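Local coordinates for extracellular solute-binding protein (Conexibacter woesei, PDB 4P98) that probably serves as the extracellular solute-binding component of an ABC transporter, a BMP-family lipoprotein that captures a small molecule for uptake, at residues D210-G215 and G227-A232. Sequence-based numbering, arbitrary orientation.
Sequences DGRGLG and GVSAAA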
loop_
_atom_site.group_PDB
_atom_site.type_symbol
_atom_site.label_atom_id
_atom_site.label_comp_id
_atom_site.label_asym_id
_atom_site.label_seq_id
_atom_site.Cartn_x
_atom_site.Cartn_y
_atom_site.Cartn_z
ATOM N N ASP A 210 -2.468 -5.396 -9.817
ATOM C CA ASP A 210 -1.080 -5.189 -10.197
ATOM C C ASP A 210 -0.904 -3.944 -11.073
ATOM O O ASP A 210 -0.054 -3.095 -10.796
ATOM C CB ASP A 210 -0.520 -6.423 -10.906
ATOM C CG ASP A 210 0.929 -6.245 -11.304
ATOM O OD1 ASP A 210 1.175 -5.685 -12.378
ATOM O OD2 ASP A 210 1.832 -6.632 -10.535
ATOM N N GLY A 211 -1.711 -3.849 -12.118
ATOM C CA GLY A 211 -1.675 -2.711 -13.021
ATOM C C GLY A 211 -0.830 -2.850 -14.291
ATOM O O GLY A 211 -1.009 -2.065 -15.201
ATOM N N ARG A 212 0.095 -3.805 -14.365
ATOM C CA ARG A 212 0.974 -3.898 -15.554
ATOM C C ARG A 212 0.220 -4.108 -16.876
ATOM O O ARG A 212 0.644 -3.608 -17.922
ATOM C CB ARG A 212 2.038 -4.964 -15.380
ATOM C CG ARG A 212 3.279 -4.422 -14.700
ATOM C CD ARG A 212 4.248 -5.526 -14.356
ATOM N NE ARG A 212 3.927 -6.100 -13.067
ATOM C CZ ARG A 212 4.758 -6.819 -12.320
ATOM N NH1 ARG A 212 5.982 -7.101 -12.738
ATOM N NH2 ARG A 212 4.358 -7.259 -11.129
ATOM N N GLY A 213 -0.892 -4.827 -16.822
ATOM C CA GLY A 213 -1.716 -5.078 -18.004
ATOM C C GLY A 213 -2.486 -3.835 -18.386
ATOM O O GLY A 213 -2.519 -3.436 -19.544
ATOM N N LEU A 214 -3.094 -3.206 -17.389
ATOM C CA LEU A 214 -3.756 -1.923 -17.578
ATOM C C LEU A 214 -2.795 -0.891 -18.179
ATOM O O LEU A 214 -3.174 -0.099 -19.044
ATOM C CB LEU A 214 -4.311 -1.457 -16.223
ATOM C CG LEU A 214 -4.923 -0.070 -16.123
ATOM C CD1 LEU A 214 -6.128 -0.100 -15.181
ATOM C CD2 LEU A 214 -3.870 0.930 -15.682
ATOM N N GLY A 215 -1.553 -0.917 -17.702
ATOM C CA GLY A 215 -0.503 -0.023 -18.154
ATOM C C GLY A 215 -0.189 -0.181 -19.634
ATOM O O GLY A 215 0.013 0.812 -20.340
ATOM N N GLY A 227 -1.745 4.104 -10.023
ATOM C CA GLY A 227 -1.789 2.872 -9.225
ATOM C C GLY A 227 -1.020 1.683 -9.752
ATOM O O GLY A 227 -1.008 0.630 -9.116
ATOM N N VAL A 228 -0.351 1.851 -10.893
ATOM C CA VAL A 228 0.367 0.751 -11.523
ATOM C C VAL A 228 1.635 0.409 -10.754
ATOM O O VAL A 228 2.336 1.288 -10.275
ATOM C CB VAL A 228 0.686 1.049 -13.008
ATOM C CG1 VAL A 228 1.498 -0.079 -13.620
ATOM C CG2 VAL A 228 -0.602 1.275 -13.773
ATOM N N SER A 229 1.896 -0.886 -10.635
ATOM C CA SER A 229 3.084 -1.417 -9.981
ATOM C C SER A 229 4.349 -0.694 -10.403
ATOM O O SER A 229 4.549 -0.427 -11.600
ATOM C CB SER A 229 3.242 -2.909 -10.320
ATOM O OG SER A 229 4.525 -3.417 -9.938
ATOM N N ALA A 230 5.210 -0.429 -9.417
ATOM C CA ALA A 230 6.537 0.138 -9.647
ATOM C C ALA A 230 7.455 -0.807 -10.440
ATOM O O ALA A 230 8.470 -0.362 -10.958
ATOM C CB ALA A 230 7.205 0.519 -8.321
ATOM N N ALA A 231 7.103 -2.090 -10.541
ATOM C CA ALA A 231 7.931 -3.066 -11.271
ATOM C C ALA A 231 7.665 -3.086 -12.781
ATOM O O ALA A 231 8.265 -3.871 -13.504
ATOM C CB ALA A 231 7.734 -4.455 -10.693
ATOM N N ALA A 232 6.771 -2.231 -13.252
ATOM C CA ALA A 232 6.475 -2.142 -14.672
ATOM C C ALA A 232 7.673 -1.618 -15.455
ATOM O O ALA A 232 8.598 -1.033 -14.887
ATOM C CB ALA A 232 5.273 -1.254 -14.892
#
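R212 lays its chain and guanidinium against the turn S229-A232. From CB the chain runs out extended through CG, which packs on A232 CB at 3.7 Å, to CD, which passes the CA of that alanine. A bend at chi3 (-87°) then swings the guanidinium back to D210, gripped side-on: NE to OD1, and NH2 to OD2 at 2.7 Å, a nearly straight hydrogen bond within the salt bridge. OD1 also takes the backbone N of R212, closing an Asx turn. S229 OG lies 3.8 Å above the guanidinium plane of R212, offset toward the rim, and A231 CB approaches NH1. That OG accepts from A231 N in an ST turn and is hydrogen-bonded to D31 O, in the other lobe. With an alanine here instead of the arginine, the D210 carboxylate would probably lose its charged mate, and S229 OG and the A231 and A232 methyls their cover. S229 N donates to D210 O (3.0 Å), while G211, the N-cap, passes so close that a CB there would clash with V228 CA. L214 CD2 meets V228 CG2. Helix 212-221 and the loop thus join just beyond the C-terminal ends of neighbouring parallel strands 205-207 and 225-226, in one lobe of a two-lobed periplasmic-binding-protein fold.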